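Local coordinates for cellulosomal scaffoldin (Bacteroides cellulosolvens, PDB 2XBT), which probably binds cellulose through this family 3b carbohydrate-binding module, one part of a secreted scaffoldin that also carries cohesin and dockerin modules, at residues N29-N34 / Q108-I113; Y40-I45 / G96-A101; K57-Y62 / G115-A120; A71-N76 / K87-K92. All coordinates share one frame; numbering follows the deposited sequence.

Contact 1 (N29-N34 / Q108-I113)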
loop_
_atom_site.group_PDB
_atom_site.type_symbol
_atom_site.label_atom_id
_atom_site.label_comp_id
_atom_site.label_asym_id
_atom_site.label_seq_id
_atom_site.Cartn_x
_atom_site.Cartn_y
_atom_site.Cartn_z
ATOM N N ASN A 29 -1.636 -6.293 -3.007
ATOM C CA ASN A 29 -1.483 -6.089 -4.433
ATOM C C ASN A 29 -2.170 -4.798 -4.787
ATOM O O ASN A 29 -3.372 -4.635 -4.558
ATOM C CB ASN A 29 -2.114 -7.226 -5.215
ATOM C CG ASN A 29 -1.566 -8.570 -4.825
ATOM O OD1 ASN A 29 -0.352 -8.771 -4.764
ATOM N ND2 ASN A 29 -2.464 -9.509 -4.553
ATOM N N MET A 30 -1.408 -3.870 -5.346
ATOM C CA MET A 30 -1.917 -2.526 -5.534
ATOM C C MET A 30 -1.669 -2.013 -6.929
ATOM O O MET A 30 -0.637 -2.301 -7.531
ATOM C CB MET A 30 -1.290 -1.599 -4.517
ATOM C CG MET A 30 -1.817 -1.914 -3.125
ATOM S SD MET A 30 -0.896 -1.149 -1.814
ATOM C CE MET A 30 0.738 -1.827 -2.023
ATOM N N LYS A 31 -2.631 -1.261 -7.436
ATOM C CA LYS A 31 -2.451 -0.535 -8.675
ATOM C C LYS A 31 -2.713 0.907 -8.372
ATOM O O LYS A 31 -3.819 1.273 -7.974
ATOM C CB LYS A 31 -3.478 -0.964 -9.718
ATOM C CG LYS A 31 -3.047 -2.054 -10.645
ATOM C CD LYS A 31 -3.934 -2.032 -11.891
ATOM C CE LYS A 31 -3.745 -3.264 -12.760
ATOM N NZ LYS A 31 -4.621 -3.200 -13.977
ATOM N N LEU A 32 -1.707 1.738 -8.567
ATOM C CA LEU A 32 -1.877 3.161 -8.395
ATOM C C LEU A 32 -2.064 3.755 -9.782
ATOM O O LEU A 32 -1.202 3.588 -10.643
ATOM C CB LEU A 32 -0.669 3.749 -7.668
ATOM C CG LEU A 32 -0.601 5.274 -7.490
ATOM C CD1 LEU A 32 -1.796 5.840 -6.718
ATOM C CD2 LEU A 32 0.713 5.660 -6.812
ATOM N N GLN A 33 -3.198 4.423 -9.999
ATOM C CA GLN A 33 -3.527 4.978 -11.312
ATOM C C GLN A 33 -3.502 6.501 -11.314
ATOM O O GLN A 33 -3.812 7.147 -10.315
ATOM C CB GLN A 33 -4.919 4.523 -11.758
ATOM C CG GLN A 33 -5.030 3.063 -12.094
ATOM C CD GLN A 33 -6.450 2.661 -12.476
ATOM O OE1 GLN A 33 -7.424 3.252 -12.003
ATOM N NE2 GLN A 33 -6.572 1.650 -13.329
ATOM N N ASN A 34 -3.138 7.074 -12.453
ATOM C CA ASN A 34 -3.261 8.508 -12.647
ATOM C C ASN A 34 -4.371 8.687 -13.672
ATOM O O ASN A 34 -4.260 8.206 -14.790
ATOM C CB ASN A 34 -1.931 9.083 -13.135
ATOM C CG ASN A 34 -2.035 10.534 -13.594
ATOM O OD1 ASN A 34 -2.980 11.237 -13.264
ATOM N ND2 ASN A 34 -1.050 10.979 -14.358
ATOM N N GLN A 108 3.490 5.122 -18.982
ATOM C CA GLN A 108 2.425 4.346 -18.352
ATOM C C GLN A 108 1.706 5.172 -17.304
ATOM O O GLN A 108 2.344 5.924 -16.560
ATOM C CB GLN A 108 2.979 3.074 -17.719
ATOM C CG GLN A 108 3.435 2.046 -18.733
ATOM C CD GLN A 108 4.069 0.851 -18.077
ATOM O OE1 GLN A 108 3.381 -0.088 -17.677
ATOM N NE2 GLN A 108 5.394 0.873 -17.957
ATOM N N SER A 109 0.385 5.044 -17.246
ATOM C CA SER A 109 -0.401 5.873 -16.335
ATOM C C SER A 109 -0.744 5.151 -15.033
ATOM O O SER A 109 -1.435 5.694 -14.163
ATOM C CB SER A 109 -1.672 6.371 -17.014
ATOM O OG SER A 109 -2.501 5.302 -17.404
ATOM N N GLU A 110 -0.260 3.922 -14.899
ATOM C CA GLU A 110 -0.462 3.195 -13.661
ATOM C C GLU A 110 0.730 2.313 -13.337
ATOM O O GLU A 110 1.505 1.924 -14.216
ATOM C CB GLU A 110 -1.734 2.364 -13.730
ATOM C CG GLU A 110 -1.691 1.310 -14.801
ATOM C CD GLU A 110 -2.871 0.367 -14.734
ATOM O OE1 GLU A 110 -2.651 -0.822 -14.416
ATOM O OE2 GLU A 110 -4.012 0.814 -15.003
ATOM N N VAL A 111 0.870 2.001 -12.061
ATOM C CA VAL A 111 1.941 1.140 -11.613
ATOM C C VAL A 111 1.345 0.054 -10.725
ATOM O O VAL A 111 0.469 0.324 -9.901
ATOM C CB VAL A 111 3.021 1.926 -10.862
ATOM C CG1 VAL A 111 2.418 2.659 -9.651
ATOM C CG2 VAL A 111 4.148 0.995 -10.436
ATOM N N THR A 112 1.796 -1.174 -10.942
ATOM C CA THR A 112 1.366 -2.307 -10.133
ATOM C C THR A 112 2.424 -2.643 -9.087
ATOM O O THR A 112 3.604 -2.764 -9.403
ATOM C CB THR A 112 1.108 -3.527 -11.018
ATOM O OG1 THR A 112 0.011 -3.237 -11.897
ATOM C CG2 THR A 112 0.759 -4.736 -10.158
ATOM N N ILE A 113 2.000 -2.792 -7.833
ATOM C CA ILE A 113 2.910 -3.129 -6.752
ATOM C C ILE A 113 2.353 -4.367 -6.046
ATOM O O ILE A 113 1.209 -4.357 -5.576
ATOM C CB ILE A 113 2.997 -1.969 -5.749
ATOM C CG1 ILE A 113 3.429 -0.686 -6.473
ATOM C CG2 ILE A 113 3.935 -2.295 -4.590
ATOM C CD1 ILE A 113 3.063 0.591 -5.738
#
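Met-30 and Ile-113 exchange both backbone bonds, N to O at 2.7 Å in each direction, and Leu-32 and Val-111 form the next hydrogen-bonded pair. The series ends at Asn-34, whose N reaches Ser-109 O at 2.8 Å. With the strand directions 167° apart, this is regular antiparallel pairing of strands 22-34 and 110-119, central neighbours in one of the two main sheets of the CBM3 beta-sandwich.

The polar contacts lie on the face of Lys-31, Gln-33, Glu-110 and Thr-112. One carboxylate takes two partners: Glu-110 OE1 forms a salt bridge with Lys-31 NZ at 3.1 Å, a weak hydrogen bond, while OE2 accepts from Gln-33 NE2 at 3.2 Å. The amide hydrogen points fairly straight at OE2 (159°), but NE2 sits well above the carboxylate plane, the two flat groups being turned 54° against each other. The extended Lys-31 chain carries its CD within 3.1 Å of Glu-110 OE1, and its CG packs against Thr-112 OG1.

Apolar contacts occupy the reverse face, which looks into the sandwich. Leu-32 CB meets Val-111 CG1 at 3.8 Å, and Met-30, bent at its last torsion, turns CE toward Ile-113 CG2; Ile-47 of strand 45-51 touches both Met-30 and Ile-113.

Contact 2 (Y40-I45 / G96-A101)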
loop_
_atom_site.group_PDB
_atom_site.type_symbol
_atom_site.label_atom_id
_atom_site.label_comp_id
_atom_site.label_asym_id
_atom_site.label_seq_id
_atom_site.Cartn_x
_atom_site.Cartn_y
_atom_site.Cartn_z
ATOM N N TYR A 40 3.320 12.227 -12.490
ATOM C CA TYR A 40 3.729 12.124 -11.100
ATOM C C TYR A 40 5.038 11.325 -10.988
ATOM O O TYR A 40 5.209 10.302 -11.643
ATOM C CB TYR A 40 2.621 11.446 -10.285
ATOM C CG TYR A 40 1.376 12.291 -10.113
ATOM C CD1 TYR A 40 1.307 13.247 -9.113
ATOM C CD2 TYR A 40 0.288 12.144 -10.953
ATOM C CE1 TYR A 40 0.170 14.029 -8.937
ATOM C CE2 TYR A 40 -0.849 12.919 -10.790
ATOM C CZ TYR A 40 -0.896 13.863 -9.782
ATOM O OH TYR A 40 -2.027 14.627 -9.629
ATOM N N ASP A 41 5.939 11.802 -10.138
ATOM C CA ASP A 41 7.228 11.161 -9.902
ATOM C C ASP A 41 7.063 10.087 -8.829
ATOM O O ASP A 41 6.756 10.403 -7.676
ATOM C CB ASP A 41 8.219 12.218 -9.408
ATOM C CG ASP A 41 9.629 11.685 -9.252
ATOM O OD1 ASP A 41 9.822 10.449 -9.297
ATOM O OD2 ASP A 41 10.555 12.514 -9.075
ATOM N N LEU A 42 7.280 8.828 -9.198
ATOM C CA LEU A 42 7.059 7.738 -8.258
ATOM C C LEU A 42 7.957 7.814 -7.031
ATOM O O LEU A 42 7.608 7.280 -5.981
ATOM C CB LEU A 42 7.206 6.377 -8.926
ATOM C CG LEU A 42 6.106 6.012 -9.916
ATOM C CD1 LEU A 42 6.432 4.664 -10.528
ATOM C CD2 LEU A 42 4.755 5.974 -9.197
ATOM N N SER A 43 9.102 8.478 -7.153
ATOM C CA SER A 43 10.015 8.588 -6.008
ATOM C C SER A 43 9.412 9.430 -4.885
ATOM O O SER A 43 9.920 9.434 -3.756
ATOM C CB SER A 43 11.362 9.173 -6.437
ATOM O OG SER A 43 11.255 10.565 -6.692
ATOM N N LYS A 44 8.324 10.136 -5.191
ATOM C CA LYS A 44 7.657 10.965 -4.196
ATOM C C LYS A 44 6.415 10.318 -3.611
ATOM O O LYS A 44 5.731 10.921 -2.804
ATOM C CB LYS A 44 7.296 12.327 -4.776
ATOM C CG LYS A 44 8.503 13.143 -5.174
ATOM C CD LYS A 44 8.071 14.488 -5.725
ATOM C CE LYS A 44 9.271 15.397 -5.903
ATOM N NZ LYS A 44 10.281 14.726 -6.749
ATOM N N ILE A 45 6.132 9.089 -4.018
ATOM C CA ILE A 45 4.964 8.375 -3.518
ATOM C C ILE A 45 5.339 7.493 -2.323
ATOM O O ILE A 45 6.341 6.784 -2.354
ATOM C CB ILE A 45 4.378 7.462 -4.606
ATOM C CG1 ILE A 45 3.706 8.277 -5.727
ATOM C CG2 ILE A 45 3.409 6.448 -3.995
ATOM C CD1 ILE A 45 2.334 8.817 -5.372
ATOM N N GLY A 96 11.065 6.337 -11.540
ATOM C CA GLY A 96 10.097 6.223 -12.608
ATOM C C GLY A 96 8.978 7.236 -12.484
ATOM O O GLY A 96 8.882 7.995 -11.514
ATOM N N THR A 97 8.114 7.232 -13.484
ATOM C CA THR A 97 7.113 8.266 -13.618
ATOM C C THR A 97 5.762 7.662 -13.932
ATOM O O THR A 97 5.653 6.742 -14.739
ATOM C CB THR A 97 7.506 9.210 -14.776
ATOM O OG1 THR A 97 8.734 9.881 -14.449
ATOM C CG2 THR A 97 6.423 10.238 -15.031
ATOM N N LEU A 98 4.733 8.166 -13.269
ATOM C CA LEU A 98 3.376 7.919 -13.702
ATOM C C LEU A 98 3.036 8.968 -14.744
ATOM O O LEU A 98 2.956 10.155 -14.424
ATOM C CB LEU A 98 2.404 8.044 -12.535
ATOM C CG LEU A 98 2.095 6.779 -11.765
ATOM C CD1 LEU A 98 0.799 6.999 -10.988
ATOM C CD2 LEU A 98 1.978 5.577 -12.706
ATOM N N GLY A 99 2.869 8.529 -15.983
ATOM C CA GLY A 99 2.570 9.433 -17.078
ATOM C C GLY A 99 1.117 9.857 -17.097
ATOM O O GLY A 99 0.300 9.374 -16.307
ATOM N N ALA A 100 0.791 10.776 -18.001
ATOM C CA ALA A 100 -0.594 11.199 -18.183
ATOM C C ALA A 100 -1.452 10.060 -18.713
ATOM O O ALA A 100 -1.015 9.276 -19.547
ATOM C CB ALA A 100 -0.655 12.358 -19.142
ATOM N N ALA A 101 -2.692 10.002 -18.241
ATOM C CA ALA A 101 -3.661 9.044 -18.753
ATOM C C ALA A 101 -3.771 9.186 -20.272
ATOM O O ALA A 101 -3.912 10.294 -20.794
ATOM C CB ALA A 101 -5.024 9.270 -18.086
#
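Leu-98, Tyr-40 and Leu-42 lose the most surface to this contact, and their backbones also carry most of its polar bonding. Tyr-40 and Leu-98 form a hydrogen-bonded antiparallel pair: Tyr-40 N donates to Leu-98 O at 2.9 Å, and Leu-98 N returns a bond to Tyr-40 O at 2.7 Å. Their side chains leave the same face, where the CB atoms of Tyr-40 and Leu-98 lie 4.1 Å apart. Contact between the two side chains stops near their roots, because the ring of Tyr-40 turns off from the other segment, and its OH bonds to Asp-9 N.

Leu-42 follows where the strand gives way to a 3-10 turn. Its N binds Gly-96 O at 2.9 Å, with the donor tilted 29° from the carbonyl plane. The first side-chain bond of Leu-42 points toward the other segment and, with CG opposite the carbonyl carbon (chi1 -70°), its branches reach Gly-96 and Leu-98. CD2 touches Leu-98 CG at 3.8 Å, the two leucines crossing at about a right angle, while Leu-42 CB lies close to Gly-96 O. The turn is stabilised by Asp-41, whose OD1 accepts from Ser-43 N at 3.0 Å in an Asx turn, approached from above the carboxylate plane. A weak bond from Lys-44 NZ to Asp-41 OD2 forms part of a salt bridge.

The pair 40-41 and 97-98 is a small two-stranded sheet at the end of the sandwich. Leu-98 packs on Leu-32 and Asn-34 of strand 22-34 and on Leu-10 of strand 10-15, while the Tyr-40 ring makes an edge-to-face contact with Tyr-150 of strand 147-150.

Contact 3 (K57-Y62 / G115-A120)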
loop_
_atom_site.group_PDB
_atom_site.type_symbol
_atom_site.label_atom_id
_atom_site.label_comp_id
_atom_site.label_asym_id
_atom_site.label_seq_id
_atom_site.Cartn_x
_atom_site.Cartn_y
_atom_site.Cartn_z
ATOM N N LYS A 57 7.061 -8.941 16.989
ATOM C CA LYS A 57 7.815 -9.962 16.272
ATOM C C LYS A 57 8.377 -9.347 14.999
ATOM O O LYS A 57 7.750 -8.469 14.413
ATOM C CB LYS A 57 6.926 -11.149 15.921
ATOM C CG LYS A 57 6.895 -12.227 16.981
ATOM C CD LYS A 57 5.924 -13.325 16.606
ATOM C CE LYS A 57 5.916 -14.422 17.658
ATOM N NZ LYS A 57 5.015 -15.548 17.287
ATOM N N ALA A 58 9.546 -9.812 14.569
ATOM C CA ALA A 58 10.191 -9.268 13.376
ATOM C C ALA A 58 9.439 -9.607 12.085
ATOM O O ALA A 58 9.131 -10.771 11.811
ATOM C CB ALA A 58 11.644 -9.740 13.285
ATOM N N LEU A 59 9.165 -8.578 11.289
ATOM C CA LEU A 59 8.487 -8.764 10.019
ATOM C C LEU A 59 9.421 -8.509 8.842
ATOM O O LEU A 59 10.385 -7.752 8.954
ATOM C CB LEU A 59 7.276 -7.847 9.925
ATOM C CG LEU A 59 6.236 -7.981 11.035
ATOM C CD1 LEU A 59 5.165 -6.905 10.887
ATOM C CD2 LEU A 59 5.618 -9.377 11.013
ATOM N N THR A 60 9.122 -9.149 7.717
ATOM C CA THR A 60 9.887 -8.948 6.501
ATOM C C THR A 60 8.950 -8.601 5.362
ATOM O O THR A 60 7.903 -9.227 5.196
ATOM C CB THR A 60 10.671 -10.205 6.118
ATOM O OG1 THR A 60 11.606 -10.511 7.157
ATOM C CG2 THR A 60 11.419 -9.991 4.803
ATOM N N TYR A 61 9.323 -7.590 4.586
ATOM C CA TYR A 61 8.558 -7.236 3.399
ATOM C C TYR A 61 9.190 -7.879 2.175
ATOM O O TYR A 61 10.399 -7.772 1.969
ATOM C CB TYR A 61 8.508 -5.718 3.216
ATOM C CG TYR A 61 7.733 -5.293 1.987
ATOM C CD1 TYR A 61 6.349 -5.220 2.010
ATOM C CD2 TYR A 61 8.390 -4.964 0.802
ATOM C CE1 TYR A 61 5.630 -4.827 0.879
ATOM C CE2 TYR A 61 7.681 -4.563 -0.332
ATOM C CZ TYR A 61 6.307 -4.494 -0.285
ATOM O OH TYR A 61 5.596 -4.109 -1.395
ATOM N N TYR A 62 8.364 -8.553 1.385
ATOM C CA TYR A 62 8.793 -9.219 0.162
ATOM C C TYR A 62 8.245 -8.493 -1.058
ATOM O O TYR A 62 7.031 -8.445 -1.270
ATOM C CB TYR A 62 8.323 -10.674 0.161
ATOM C CG TYR A 62 8.993 -11.494 1.242
ATOM C CD1 TYR A 62 10.285 -11.981 1.070
ATOM C CD2 TYR A 62 8.341 -11.765 2.439
ATOM C CE1 TYR A 62 10.911 -12.725 2.061
ATOM C CE2 TYR A 62 8.954 -12.507 3.435
ATOM C CZ TYR A 62 10.238 -12.984 3.241
ATOM O OH TYR A 62 10.843 -13.716 4.235
ATOM N N GLY A 115 3.290 -7.059 -3.007
ATOM C CA GLY A 115 4.188 -7.284 -1.898
ATOM C C GLY A 115 3.535 -8.200 -0.882
ATOM O O GLY A 115 2.312 -8.374 -0.875
ATOM N N ARG A 116 4.356 -8.779 -0.023
ATOM C CA ARG A 116 3.847 -9.603 1.058
ATOM C C ARG A 116 4.587 -9.245 2.317
ATOM O O ARG A 116 5.756 -8.855 2.271
ATOM C CB ARG A 116 4.062 -11.081 0.760
ATOM C CG ARG A 116 3.111 -11.653 -0.265
ATOM C CD ARG A 116 3.571 -13.038 -0.673
ATOM N NE ARG A 116 4.885 -12.997 -1.312
ATOM C CZ ARG A 116 5.960 -13.632 -0.863
ATOM N NH1 ARG A 116 5.890 -14.371 0.236
ATOM N NH2 ARG A 116 7.100 -13.535 -1.521
ATOM N N VAL A 117 3.908 -9.378 3.449
ATOM C CA VAL A 117 4.569 -9.233 4.735
ATOM C C VAL A 117 4.380 -10.507 5.568
ATOM O O VAL A 117 3.261 -11.017 5.717
ATOM C CB VAL A 117 4.078 -8.007 5.493
ATOM C CG1 VAL A 117 4.677 -7.973 6.889
ATOM C CG2 VAL A 117 4.460 -6.746 4.719
ATOM N N ALA A 118 5.490 -11.026 6.077
ATOM C CA ALA A 118 5.485 -12.261 6.858
ATOM C C ALA A 118 6.439 -12.171 8.050
ATOM O O ALA A 118 7.340 -11.335 8.074
ATOM C CB ALA A 118 5.851 -13.442 5.979
ATOM N N LYS A 119 6.229 -13.027 9.043
ATOM C CA LYS A 119 7.159 -13.130 10.161
ATOM C C LYS A 119 8.217 -14.145 9.774
ATOM O O LYS A 119 8.079 -14.817 8.757
ATOM C CB LYS A 119 6.427 -13.591 11.416
ATOM C CG LYS A 119 5.154 -12.828 11.681
ATOM C CD LYS A 119 4.538 -13.225 13.001
ATOM C CE LYS A 119 3.112 -12.720 13.097
ATOM N NZ LYS A 119 2.409 -13.295 14.271
ATOM N N ALA A 120 9.275 -14.274 10.563
ATOM C CA ALA A 120 10.293 -15.273 10.236
ATOM C C ALA A 120 10.020 -16.626 10.899
ATOM O O ALA A 120 10.459 -17.668 10.409
ATOM C CB ALA A 120 11.679 -14.770 10.603
HETATM O O HOH W 1 9.207 -12.750 13.526
HETATM O O HOH W 2 10.232 -13.654 6.748
#
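Thr-60 with Ala-118 and Tyr-62 with Arg-116 are the hydrogen-bonded pairs of an antiparallel strand pairing, 161° between directions, that joins strand 59-66 to strand 110-119 in one sheet of the CBM3 beta-sandwich. Thr-60 N donates to Ala-118 O at 2.8 Å. The return bond, Ala-118 N to Thr-60 O, is 3.1 Å long.

Mostly apolar packing covers the face of Leu-59, Tyr-61 and Val-117. CG of Tyr-61 stands opposite the backbone N (chi1 180°), which slants the ring across to strand 115-119: Val-117 CG2 meets its edge at CD1, 3.6 Å away, and the hydroxyl oxygen lies 3.5 Å from Gly-115 CA. A CB at Gly-115 would fall 2.1 Å from Tyr-61 OH, a clash. Replacing Tyr-61 with a serine would probably open a gap beside Val-117 and Gly-115 and leave Ala-73 and Ile-91 without the side chain they pack on. Leu-59 CD2 lies alongside the aliphatic part of Lys-119, near CG.

On the outer face Arg-116, salt-bridged to Asp-64, turns one guanidinium face to Tyr-62 CB, its plane 12° from that of the ring. Water 2 binds Tyr-62 OH at 2.6 Å and donates weakly to Lys-119 O, 3.2 Å away.

Contact 4 (A71-N76 / K87-K92)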
loop_
_atom_site.group_PDB
_atom_site.type_symbol
_atom_site.label_atom_id
_atom_site.label_comp_id
_atom_site.label_asym_id
_atom_site.label_seq_id
_atom_site.Cartn_x
_atom_site.Cartn_y
_atom_site.Cartn_z
ATOM N N ALA A 71 10.338 -1.104 -5.206
ATOM C CA ALA A 71 9.704 -0.728 -3.949
ATOM C C ALA A 71 10.509 -1.258 -2.778
ATOM O O ALA A 71 11.114 -2.326 -2.870
ATOM C CB ALA A 71 8.301 -1.298 -3.899
ATOM N N SER A 72 10.502 -0.521 -1.671
ATOM C CA SER A 72 11.111 -1.001 -0.431
ATOM C C SER A 72 10.198 -0.612 0.721
ATOM O O SER A 72 9.325 0.232 0.563
ATOM C CB SER A 72 12.497 -0.403 -0.232
ATOM O OG SER A 72 12.439 0.996 -0.099
ATOM N N ALA A 73 10.387 -1.223 1.880
ATOM C CA ALA A 73 9.440 -1.020 2.966
ATOM C C ALA A 73 10.139 -0.874 4.300
ATOM O O ALA A 73 11.216 -1.439 4.527
ATOM C CB ALA A 73 8.449 -2.166 3.023
ATOM N N THR A 74 9.515 -0.108 5.184
ATOM C CA THR A 74 9.940 -0.014 6.566
ATOM C C THR A 74 8.731 -0.271 7.454
ATOM O O THR A 74 7.598 -0.093 7.031
ATOM C CB THR A 74 10.514 1.382 6.883
ATOM O OG1 THR A 74 9.516 2.376 6.638
ATOM C CG2 THR A 74 11.733 1.672 5.995
ATOM N N PHE A 75 8.980 -0.708 8.684
ATOM C CA PHE A 75 7.915 -0.918 9.639
ATOM C C PHE A 75 8.103 0.100 10.748
ATOM O O PHE A 75 9.222 0.307 11.232
ATOM C CB PHE A 75 7.978 -2.348 10.169
ATOM C CG PHE A 75 7.882 -3.386 9.085
ATOM C CD1 PHE A 75 6.651 -3.864 8.679
ATOM C CD2 PHE A 75 9.021 -3.855 8.448
ATOM C CE1 PHE A 75 6.546 -4.813 7.666
ATOM C CE2 PHE A 75 8.924 -4.805 7.431
ATOM C CZ PHE A 75 7.685 -5.280 7.044
ATOM N N ASN A 76 7.001 0.732 11.141
ATOM C CA ASN A 76 7.041 1.951 11.928
ATOM C C ASN A 76 5.973 1.976 13.000
ATOM O O ASN A 76 4.886 1.446 12.803
ATOM C CB ASN A 76 6.782 3.146 11.018
ATOM C CG ASN A 76 7.702 3.172 9.822
ATOM O OD1 ASN A 76 8.777 3.759 9.877
ATOM N ND2 ASN A 76 7.299 2.503 8.745
ATOM N N LYS A 87 0.995 0.140 14.382
ATOM C CA LYS A 87 2.111 0.205 13.455
ATOM C C LYS A 87 1.622 0.506 12.047
ATOM O O LYS A 87 0.426 0.446 11.762
ATOM C CB LYS A 87 2.859 -1.132 13.399
ATOM C CG LYS A 87 3.270 -1.737 14.751
ATOM C CD LYS A 87 4.674 -1.336 15.173
ATOM C CE LYS A 87 5.086 -2.087 16.437
ATOM N NZ LYS A 87 6.371 -1.599 17.021
ATOM N N TYR A 88 2.564 0.823 11.165
ATOM C CA TYR A 88 2.284 0.833 9.736
ATOM C C TYR A 88 3.497 0.392 8.942
ATOM O O TYR A 88 4.637 0.613 9.352
ATOM C CB TYR A 88 1.801 2.191 9.244
ATOM C CG TYR A 88 2.775 3.316 9.442
ATOM C CD1 TYR A 88 3.617 3.732 8.400
ATOM C CD2 TYR A 88 2.872 3.960 10.662
ATOM C CE1 TYR A 88 4.529 4.784 8.588
ATOM C CE2 TYR A 88 3.760 4.998 10.857
ATOM C CZ TYR A 88 4.589 5.405 9.817
ATOM O OH TYR A 88 5.475 6.430 10.026
ATOM N N ILE A 89 3.236 -0.279 7.829
ATOM C CA ILE A 89 4.261 -0.533 6.838
ATOM C C ILE A 89 4.249 0.704 5.947
ATOM O O ILE A 89 3.174 1.154 5.538
ATOM C CB ILE A 89 3.891 -1.720 5.953
ATOM C CG1 ILE A 89 3.535 -2.934 6.813
ATOM C CG2 ILE A 89 5.040 -2.051 4.990
ATOM C CD1 ILE A 89 2.666 -3.911 6.107
ATOM N N GLU A 90 5.427 1.223 5.627
ATOM C CA GLU A 90 5.530 2.291 4.638
ATOM C C GLU A 90 6.295 1.796 3.439
ATOM O O GLU A 90 7.468 1.429 3.548
ATOM C CB GLU A 90 6.224 3.532 5.203
ATOM C CG GLU A 90 6.311 4.669 4.182
ATOM C CD GLU A 90 6.692 5.992 4.821
ATOM O OE1 GLU A 90 7.901 6.262 4.948
ATOM O OE2 GLU A 90 5.781 6.755 5.199
ATOM N N ILE A 91 5.621 1.808 2.297
ATOM C CA ILE A 91 6.224 1.384 1.044
ATOM C C ILE A 91 6.638 2.614 0.247
ATOM O O ILE A 91 5.847 3.539 0.050
ATOM C CB ILE A 91 5.243 0.503 0.259
ATOM C CG1 ILE A 91 4.928 -0.766 1.060
ATOM C CG2 ILE A 91 5.797 0.137 -1.118
ATOM C CD1 ILE A 91 3.792 -1.563 0.488
ATOM N N LYS A 92 7.891 2.632 -0.193
ATOM C CA LYS A 92 8.399 3.760 -0.952
ATOM C C LYS A 92 8.792 3.265 -2.321
ATOM O O LYS A 92 9.409 2.217 -2.443
ATOM C CB LYS A 92 9.627 4.358 -0.274
ATOM C CG LYS A 92 9.343 5.297 0.883
ATOM C CD LYS A 92 10.625 6.030 1.263
ATOM C CE LYS A 92 10.396 7.062 2.360
ATOM N NZ LYS A 92 9.452 8.122 1.918
HETATM O O HOH W 3 12.252 2.294 -2.586
HETATM O O HOH W 4 9.688 4.478 4.705
#
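Tyr-88 takes chi1 61°, with CG between the backbone N and the carbonyl carbon, and Asn-76 takes chi1 -53°, with CG opposite its carbonyl carbon; together these turns lay Asn-76 CB over the tyrosine ring. They belong to the beta hairpin of strands 71-82 and 85-93, at one edge of a CBM3 sandwich sheet. Hydrogen-bonded pairs recur at Ser-72 with Lys-92, Thr-74 with Glu-90 and Asn-76 with Tyr-88.

Asn-76 CB stands 3.6 Å from the Tyr-88 ring centroid, 21° off the normal: a CH-pi contact. The amide, nearly parallel to the ring, is fixed by ND2 donating to Thr-74 OG1 at 3.1 Å, with a weaker bond to Tyr-88 O. A glycine in place of Tyr-88 would probably leave Asn-76 CB and its amide without the flat surface they rest on. Glu-90 is salt-bridged to Arg-48 of strand 45-51.

On the opposite face Phe-75 and Ile-89 lie side by side, CE1 to CG1 at 3.7 Å, and Ala-73 CB nears Ile-89 CG2 at 3.9 Å; Val-117 touches both Phe-75 and Ile-89. On the Tyr-88 face, water 4 donates to Glu-90 OE1 at 2.5 Å and binds Thr-74 OG1 at 2.9 Å.

Contacts 1 and 3 share strand 110-119, which pairs with 22-34 in one and 59-66 in the other. Contact 4 belongs to the facing sheet: Tyr-61 CG of contact 3 lies 3.4 Å from its Ala-73 CB, and Met-30 CE of contact 1 lies 4.0 Å from its Ile-91 CD1. Contact 2, a two-stranded end piece, joins contact 1 through a probable hydrogen bond, Asn-34 ND2 to Gly-99 O. Contact 1 has the largest share of buried residues; 3 and 4 are surface contacts, mainly apolar inside, with waters outside, a guanidinium face in contact 3 and the Tyr-88 ring face in contact 4. Partly buried contact 2 relies on three backbone bonds and leucine packing.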